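Local coordinates for protein glutamine synthetase (Helicobacter pylori, PDB 5ZLI) that belongs to the type I-beta glutamine synthetases, enzymes that pair a beta-Grasp domain with a larger catalytic domain and assemble here as twelve chains, at residues B[315-329]-B[421-433]. Sequence-based numbering, arbitrary orientation.
Sequences ARGLAAFTNASTNSY and QMPHTLRRSLEEM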
ATOM      1  N   ALA B 315      57.341 -21.001   2.653  1.00 35.82           N
ATOM      2  CA  ALA B 315      56.039 -20.667   2.095  1.00 35.90           C
ATOM      3  C   ALA B 315      54.943 -20.650   3.156  1.00 42.28           C
ATOM      4  O   ALA B 315      54.245 -19.645   3.318  1.00 43.22           O
ATOM      5  CB  ALA B 315      55.706 -21.659   0.985  1.00 40.89           C
ATOM      6  N   ARG B 316      54.786 -21.745   3.907  1.00 41.99           N
ATOM      7  CA  ARG B 316      53.686 -21.816   4.870  1.00 40.71           C
ATOM      8  C   ARG B 316      53.740 -20.677   5.884  1.00 38.34           C
ATOM      9  O   ARG B 316      52.699 -20.203   6.337  1.00 43.39           O
ATOM     10  CB  ARG B 316      53.632 -23.186   5.560  1.00 42.32           C
ATOM     11  CG  ARG B 316      53.461 -24.298   4.565  1.00 35.41           C
ATOM     12  CD  ARG B 316      52.411 -25.301   4.978  1.00 43.15           C
ATOM     13  NE  ARG B 316      52.236 -25.505   6.414  1.00 50.08           N
ATOM     14  CZ  ARG B 316      51.140 -26.056   6.946  1.00 43.89           C
ATOM     15  NH1 ARG B 316      50.145 -26.453   6.164  1.00 45.88           N
ATOM     16  NH2 ARG B 316      51.034 -26.222   8.252  1.00 40.83           N
ATOM     17  N   GLY B 317      54.937 -20.249   6.290  1.00 39.15           N
ATOM     18  CA  GLY B 317      55.022 -19.086   7.159  1.00 39.21           C
ATOM     19  C   GLY B 317      54.861 -17.772   6.428  1.00 36.01           C
ATOM     20  O   GLY B 317      54.317 -16.816   6.989  1.00 29.52           O
ATOM     21  N   LEU B 318      55.338 -17.705   5.175  1.00 32.19           N
ATOM     22  CA  LEU B 318      55.141 -16.524   4.338  1.00 33.00           C
ATOM     23  C   LEU B 318      53.667 -16.220   4.085  1.00 35.11           C
ATOM     24  O   LEU B 318      53.304 -15.057   3.851  1.00 34.99           O
ATOM     25  CB  LEU B 318      55.889 -16.692   3.015  1.00 32.46           C
ATOM     26  CG  LEU B 318      56.093 -15.438   2.138  1.00 27.61           C
ATOM     27  CD1 LEU B 318      56.821 -14.411   2.886  1.00 32.11           C
ATOM     28  CD2 LEU B 318      56.891 -15.745   0.869  1.00 29.96           C
ATOM     29  N   ALA B 319      52.800 -17.235   4.147  1.00 34.88           N
ATOM     30  CA  ALA B 319      51.381 -17.002   3.896  1.00 33.06           C
ATOM     31  C   ALA B 319      50.812 -15.954   4.837  1.00 31.21           C
ATOM     32  O   ALA B 319      49.903 -15.225   4.454  1.00 33.53           O
ATOM     33  CB  ALA B 319      50.600 -18.305   4.040  1.00 32.95           C
ATOM     34  N   ALA B 320      51.367 -15.838   6.048  1.00 33.10           N
ATOM     35  CA  ALA B 320      50.962 -14.828   7.026  1.00 29.74           C
ATOM     36  C   ALA B 320      51.136 -13.382   6.536  1.00 31.35           C
ATOM     37  O   ALA B 320      50.496 -12.473   7.077  1.00 27.18           O
ATOM     38  CB  ALA B 320      51.726 -15.052   8.328  1.00 32.46           C
ATOM     39  N   PHE B 321      52.006 -13.123   5.567  1.00 30.28           N
ATOM     40  CA  PHE B 321      52.056 -11.758   5.080  1.00 29.02           C
ATOM     41  C   PHE B 321      51.405 -11.583   3.730  1.00 32.08           C
ATOM     42  O   PHE B 321      50.930 -10.475   3.430  1.00 28.48           O
ATOM     43  CB  PHE B 321      53.495 -11.264   4.989  1.00 35.60           C
ATOM     44  CG  PHE B 321      54.231 -11.338   6.277  1.00 34.37           C
ATOM     45  CD1 PHE B 321      54.078 -10.350   7.222  1.00 35.79           C
ATOM     46  CD2 PHE B 321      55.107 -12.379   6.532  1.00 40.62           C
ATOM     47  CE1 PHE B 321      54.768 -10.401   8.424  1.00 37.13           C
ATOM     48  CE2 PHE B 321      55.806 -12.441   7.735  1.00 39.99           C
ATOM     49  CZ  PHE B 321      55.643 -11.445   8.673  1.00 36.46           C
ATOM     50  N   THR B 322      51.376 -12.651   2.916  1.00 36.01           N
ATOM     51  CA  THR B 322      50.793 -12.608   1.581  1.00 34.92           C
ATOM     52  C   THR B 322      49.324 -12.976   1.568  1.00 33.76           C
ATOM     53  O   THR B 322      48.617 -12.615   0.616  1.00 33.19           O
ATOM     54  CB  THR B 322      51.522 -13.560   0.628  1.00 31.14           C
ATOM     55  OG1 THR B 322      51.582 -14.862   1.211  1.00 32.15           O
ATOM     56  CG2 THR B 322      52.916 -13.057   0.370  1.00 31.17           C
ATOM     57  N   ASN B 323      48.871 -13.731   2.578  1.00 36.47           N
ATOM     58  CA  ASN B 323      47.482 -14.200   2.717  1.00 32.10           C
ATOM     59  C   ASN B 323      47.064 -13.895   4.155  1.00 34.09           C
ATOM     60  O   ASN B 323      46.920 -14.799   4.988  1.00 28.54           O
ATOM     61  CB  ASN B 323      47.389 -15.677   2.377  1.00 26.31           C
ATOM     62  CG  ASN B 323      47.863 -15.943   0.978  1.00 32.90           C
ATOM     63  OD1 ASN B 323      49.072 -15.997   0.720  1.00 29.71           O
ATOM     64  ND2 ASN B 323      46.919 -16.082   0.048  1.00 37.13           N
ATOM     65  N   ALA B 324      46.821 -12.598   4.410  1.00 35.72           N
ATOM     66  CA  ALA B 324      46.854 -12.036   5.751  1.00 31.96           C
ATOM     67  C   ALA B 324      45.465 -11.862   6.358  1.00 33.67           C
ATOM     68  O   ALA B 324      45.327 -11.198   7.396  1.00 36.63           O
ATOM     69  CB  ALA B 324      47.619 -10.711   5.731  1.00 33.96           C
ATOM     70  N   SER B 325      44.438 -12.430   5.732  1.00 31.44           N
ATOM     71  CA  SER B 325      43.096 -12.460   6.292  1.00 29.57           C
ATOM     72  C   SER B 325      42.603 -13.887   6.262  1.00 28.06           C
ATOM     73  O   SER B 325      43.047 -14.707   5.461  1.00 29.99           O
ATOM     74  CB  SER B 325      42.115 -11.604   5.512  1.00 28.30           C
ATOM     75  OG  SER B 325      42.000 -12.100   4.205  1.00 21.64           O
ATOM     76  N   THR B 326      41.670 -14.183   7.143  1.00 22.55           N
ATOM     77  CA  THR B 326      41.036 -15.479   7.047  1.00 28.91           C
ATOM     78  C   THR B 326      40.282 -15.638   5.731  1.00 26.09           C
ATOM     79  O   THR B 326      40.082 -16.762   5.242  1.00 21.52           O
ATOM     80  CB  THR B 326      40.163 -15.647   8.253  1.00 32.55           C
ATOM     81  OG1 THR B 326      39.440 -14.421   8.414  1.00 35.95           O
ATOM     82  CG2 THR B 326      41.050 -15.904   9.435  1.00 31.05           C
ATOM     83  N   ASN B 327      39.841 -14.534   5.150  1.00 29.14           N
ATOM     84  CA  ASN B 327      39.157 -14.648   3.881  1.00 26.00           C
ATOM     85  C   ASN B 327      40.104 -15.160   2.800  1.00 27.22           C
ATOM     86  O   ASN B 327      39.665 -15.764   1.813  1.00 29.79           O
ATOM     87  CB  ASN B 327      38.583 -13.308   3.481  1.00 19.84           C
ATOM     88  CG  ASN B 327      37.611 -13.451   2.398  1.00 21.97           C
ATOM     89  OD1 ASN B 327      37.801 -12.965   1.281  1.00 24.03           O
ATOM     90  ND2 ASN B 327      36.526 -14.140   2.708  1.00 24.47           N
ATOM     91  N   SER B 328      41.399 -14.925   2.958  1.00 23.13           N
ATOM     92  CA  SER B 328      42.360 -15.492   2.020  1.00 26.60           C
ATOM     93  C   SER B 328      42.201 -16.993   1.892  1.00 28.06           C
ATOM     94  O   SER B 328      42.273 -17.544   0.791  1.00 31.28           O
ATOM     95  CB  SER B 328      43.767 -15.154   2.457  1.00 26.52           C
ATOM     96  OG  SER B 328      43.899 -13.758   2.464  1.00 26.74           O
ATOM     97  N   TYR B 329      41.874 -17.651   2.983  1.00 32.96           N
ATOM     98  CA  TYR B 329      41.880 -19.094   3.009  1.00 30.15           C
ATOM     99  C   TYR B 329      40.588 -19.707   2.496  1.00 30.84           C
ATOM    100  O   TYR B 329      40.562 -20.906   2.245  1.00 36.89           O
ATOM    101  CB  TYR B 329      42.186 -19.552   4.425  1.00 27.73           C
ATOM    102  CG  TYR B 329      43.543 -19.093   4.811  1.00 30.99           C
ATOM    103  CD1 TYR B 329      44.661 -19.907   4.605  1.00 33.76           C
ATOM    104  CD2 TYR B 329      43.741 -17.815   5.302  1.00 33.71           C
ATOM    105  CE1 TYR B 329      45.933 -19.467   4.928  1.00 31.72           C
ATOM    106  CE2 TYR B 329      45.013 -17.361   5.636  1.00 31.38           C
ATOM    107  CZ  TYR B 329      46.099 -18.192   5.450  1.00 30.33           C
ATOM    108  OH  TYR B 329      47.346 -17.730   5.785  1.00 35.62           O
ATOM    109  N   GLN B 421      51.550 -28.774   1.184  1.00 46.90           N
ATOM    110  CA  GLN B 421      50.401 -27.981   0.784  1.00 51.35           C
ATOM    111  C   GLN B 421      50.386 -26.653   1.541  1.00 53.27           C
ATOM    112  O   GLN B 421      51.085 -26.469   2.537  1.00 52.25           O
ATOM    113  CB  GLN B 421      49.112 -28.777   1.045  1.00 48.18           C
ATOM    114  CG  GLN B 421      48.858 -28.997   2.565  1.00 50.96           C
ATOM    115  CD  GLN B 421      47.642 -29.873   2.927  1.00 47.72           C
ATOM    116  OE1 GLN B 421      46.804 -30.204   2.088  1.00 41.66           O
ATOM    117  NE2 GLN B 421      47.567 -30.255   4.194  1.00 45.97           N
ATOM    118  N   MET B 422      49.575 -25.717   1.047  1.00 47.05           N
ATOM    119  CA  MET B 422      49.386 -24.429   1.707  1.00 43.21           C
ATOM    120  C   MET B 422      48.668 -24.607   3.060  1.00 44.64           C
ATOM    121  O   MET B 422      47.936 -25.584   3.275  1.00 40.33           O
ATOM    122  CB  MET B 422      48.579 -23.503   0.795  1.00 45.31           C
ATOM    123  CG  MET B 422      49.330 -22.702  -0.300  1.00 39.97           C
ATOM    124  SD  MET B 422      50.045 -21.123   0.231  1.00 51.54           S
ATOM    125  CE  MET B 422      51.479 -21.639   1.154  1.00 46.38           C
ATOM    126  N   PRO B 423      48.920 -23.723   4.020  1.00 43.16           N
ATOM    127  CA  PRO B 423      48.163 -23.779   5.276  1.00 37.71           C
ATOM    128  C   PRO B 423      46.700 -23.427   5.070  1.00 38.21           C
ATOM    129  O   PRO B 423      46.329 -22.633   4.199  1.00 36.15           O
ATOM    130  CB  PRO B 423      48.864 -22.756   6.171  1.00 34.89           C
ATOM    131  CG  PRO B 423      49.641 -21.908   5.249  1.00 39.06           C
ATOM    132  CD  PRO B 423      49.970 -22.695   4.045  1.00 38.85           C
ATOM    133  N   HIS B 424      45.856 -24.058   5.871  1.00 38.28           N
ATOM    134  CA  HIS B 424      44.430 -23.915   5.640  1.00 39.35           C
ATOM    135  C   HIS B 424      43.819 -22.717   6.336  1.00 37.92           C
ATOM    136  O   HIS B 424      42.795 -22.204   5.881  1.00 42.04           O
ATOM    137  CB  HIS B 424      43.696 -25.149   6.126  1.00 38.21           C
ATOM    138  CG  HIS B 424      43.922 -26.355   5.293  1.00 39.23           C
ATOM    139  ND1 HIS B 424      44.700 -27.409   5.720  1.00 50.21           N
ATOM    140  CD2 HIS B 424      43.377 -26.734   4.116  1.00 41.25           C
ATOM    141  CE1 HIS B 424      44.680 -28.361   4.803  1.00 53.92           C
ATOM    142  NE2 HIS B 424      43.876 -27.980   3.825  1.00 51.87           N
ATOM    143  N   THR B 425      44.396 -22.269   7.426  1.00 27.22           N
ATOM    144  CA  THR B 425      43.873 -21.122   8.121  1.00 29.16           C
ATOM    145  C   THR B 425      45.009 -20.147   8.363  1.00 31.01           C
ATOM    146  O   THR B 425      46.186 -20.525   8.359  1.00 29.41           O
ATOM    147  CB  THR B 425      43.204 -21.556   9.444  1.00 31.74           C
ATOM    148  OG1 THR B 425      44.110 -22.366  10.209  1.00 31.08           O
ATOM    149  CG2 THR B 425      41.945 -22.320   9.198  1.00 31.06           C
ATOM    150  N   LEU B 426      44.626 -18.889   8.603  1.00 24.91           N
ATOM    151  CA  LEU B 426      45.583 -17.873   9.024  1.00 27.89           C
ATOM    152  C   LEU B 426      46.210 -18.204  10.375  1.00 34.30           C
ATOM    153  O   LEU B 426      47.359 -17.815  10.643  1.00 34.41           O
ATOM    154  CB  LEU B 426      44.894 -16.518   9.091  1.00 30.69           C
ATOM    155  CG  LEU B 426      45.714 -15.354   9.611  1.00 23.84           C
ATOM    156  CD1 LEU B 426      46.953 -15.185   8.783  1.00 29.43           C
ATOM    157  CD2 LEU B 426      44.807 -14.134   9.573  1.00 27.35           C
ATOM    158  N   ARG B 427      45.471 -18.894  11.249  1.00 29.96           N
ATOM    159  CA  ARG B 427      46.031 -19.254  12.543  1.00 31.68           C
ATOM    160  C   ARG B 427      47.226 -20.181  12.361  1.00 39.47           C
ATOM    161  O   ARG B 427      48.279 -19.979  12.980  1.00 44.42           O
ATOM    162  CB  ARG B 427      44.974 -19.925  13.419  1.00 34.97           C
ATOM    163  CG  ARG B 427      45.563 -20.671  14.619  1.00 38.98           C
ATOM    164  CD  ARG B 427      44.474 -21.241  15.463  1.00 37.09           C
ATOM    165  NE  ARG B 427      43.934 -20.240  16.354  1.00 45.04           N
ATOM    166  CZ  ARG B 427      44.371 -20.056  17.582  1.00 52.13           C
ATOM    167  NH1 ARG B 427      45.351 -20.817  18.037  1.00 57.80           N
ATOM    168  NH2 ARG B 427      43.830 -19.124  18.345  1.00 49.46           N
ATOM    169  N   ARG B 428      47.094 -21.201  11.497  1.00 33.18           N
ATOM    170  CA  ARG B 428      48.234 -22.078  11.298  1.00 34.10           C
ATOM    171  C   ARG B 428      49.356 -21.323  10.589  1.00 38.23           C
ATOM    172  O   ARG B 428      50.520 -21.495  10.955  1.00 31.67           O
ATOM    173  CB  ARG B 428      47.807 -23.358  10.561  1.00 30.73           C
ATOM    174  CG  ARG B 428      48.465 -24.640  11.135  1.00 31.13           C
ATOM    175  CD  ARG B 428      47.878 -25.922  10.560  1.00 41.99           C
ATOM    176  NE  ARG B 428      47.881 -25.957   9.092  1.00 47.49           N
ATOM    177  CZ  ARG B 428      47.283 -26.903   8.375  1.00 40.77           C
ATOM    178  NH1 ARG B 428      47.323 -26.890   7.048  1.00 24.53           N
ATOM    179  NH2 ARG B 428      46.633 -27.863   9.012  1.00 44.69           N
ATOM    180  N   SER B 429      49.015 -20.418   9.654  1.00 36.22           N
ATOM    181  CA  SER B 429      50.020 -19.613   8.964  1.00 29.17           C
ATOM    182  C   SER B 429      50.815 -18.744   9.924  1.00 34.72           C
ATOM    183  O   SER B 429      52.033 -18.602   9.774  1.00 30.99           O
ATOM    184  CB  SER B 429      49.345 -18.721   7.941  1.00 27.73           C
ATOM    185  OG  SER B 429      48.888 -19.498   6.875  1.00 35.80           O
ATOM    186  N   LEU B 430      50.156 -18.179  10.937  1.00 35.33           N
ATOM    187  CA  LEU B 430      50.900 -17.365  11.885  1.00 37.63           C
ATOM    188  C   LEU B 430      51.776 -18.246  12.753  1.00 42.47           C
ATOM    189  O   LEU B 430      52.947 -17.923  12.990  1.00 43.49           O
ATOM    190  CB  LEU B 430      49.960 -16.523  12.737  1.00 38.19           C
ATOM    191  CG  LEU B 430      49.284 -15.429  11.911  1.00 42.52           C
ATOM    192  CD1 LEU B 430      48.137 -14.770  12.658  1.00 37.64           C
ATOM    193  CD2 LEU B 430      50.316 -14.394  11.518  1.00 33.12           C
ATOM    194  N   GLU B 431      51.231 -19.374  13.212  1.00 38.73           N
ATOM    195  CA  GLU B 431      52.042 -20.377  13.887  1.00 40.38           C
ATOM    196  C   GLU B 431      53.266 -20.761  13.034  1.00 39.68           C
ATOM    197  O   GLU B 431      54.406 -20.723  13.506  1.00 32.73           O
ATOM    198  CB  GLU B 431      51.138 -21.570  14.211  1.00 38.02           C
ATOM    199  CG  GLU B 431      50.210 -21.280  15.400  1.00 43.69           C
ATOM    200  CD  GLU B 431      49.034 -22.257  15.544  1.00 48.12           C
ATOM    201  OE1 GLU B 431      48.922 -23.237  14.760  1.00 38.06           O
ATOM    202  OE2 GLU B 431      48.215 -22.028  16.464  1.00 52.81           O
ATOM    203  N   GLU B 432      53.049 -21.093  11.760  1.00 40.66           N
ATOM    204  CA  GLU B 432      54.172 -21.458  10.903  1.00 41.50           C
ATOM    205  C   GLU B 432      55.146 -20.300  10.774  1.00 42.31           C
ATOM    206  O   GLU B 432      56.362 -20.510  10.712  1.00 43.76           O
ATOM    207  CB  GLU B 432      53.683 -21.908   9.525  1.00 38.99           C
ATOM    208  CG  GLU B 432      52.775 -23.115   9.635  1.00 40.26           C
ATOM    209  CD  GLU B 432      53.480 -24.433   9.540  1.00 43.00           C
ATOM    210  OE1 GLU B 432      54.549 -24.498   8.902  1.00 50.46           O
ATOM    211  OE2 GLU B 432      52.977 -25.398  10.164  1.00 47.02           O
ATOM    212  N   MET B 433      54.638 -19.071  10.702  1.00 35.02           N
ATOM    213  CA  MET B 433      55.555 -17.942  10.637  1.00 36.52           C
ATOM    214  C   MET B 433      56.319 -17.774  11.933  1.00 42.45           C
ATOM    215  O   MET B 433      57.536 -17.569  11.930  1.00 47.44           O
ATOM    216  CB  MET B 433      54.839 -16.647  10.328  1.00 35.71           C
ATOM    217  CG  MET B 433      55.865 -15.534  10.226  1.00 42.71           C
ATOM    218  SD  MET B 433      55.266 -13.901  10.642  1.00 53.71           S
ATOM    219  CE  MET B 433      55.058 -14.045  12.407  1.00 40.70           C
TER
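Gly317 and Ala320 bring helix 315-322 against helix 426-433, with the axes 6.8 Å apart at closest approach and their N-to-C directions 117° apart. Residues this small suit so near a crossing: glycine, having no side chain, lets the two backbones come close, Gly317 CA 3.7 Å from Met433 CA. The methyl of Ala320 meets Leu430 CD2 and Met433 CB, while Ser429 enters as a knob among Arg316, Ala319, Ala320 and Tyr329. Serine is compact enough for that hole and also polar: Ser429 OG shares a hydrogen bond with Tyr329 OH (2.6 Å), tethering the tyrosine's far end inside the protein. The Tyr329 ring lies with one face on the backbone leading into helix 426-433, Thr425 C over its centre and Leu426 N 3.4 Å from Tyr329 CE2, while Pro423 O comes to its edge. With CG anti to the backbone N (chi1 176°), Leu426 packs its two methyls against the loop that follows helix 315-322; the branched end suits two carbonyl neighbours at once, CD1 meeting Asn323 O and CD2 Ala324 O. At the more open end Arg316, bent at chi2 and chi3, passes Pro423, whose CB sits over one guanidinium face. Arg316 NH2 gives Glu432 OE2 a nearly straight hydrogen bond (2.8 Å, 172°) within a salt bridge; the oxygen lies in the guanidinium plane, while the nitrogen comes from above the carboxylate plane. The carboxylate of Glu432 probably offsets the like charges of neighbouring Arg316 and Arg428; Arg428 also pairs with Glu431 of a second subunit. Met433 SD approaches the Phe321 ring obliquely, a Met-aromatic contact. Within the catalytic domain, helix 448-466 packs on Leu430 and Met433, helix 377-393 on Leu318 and Phe321, and strand 341-346 meets Ala315 and Met422 through Leu342.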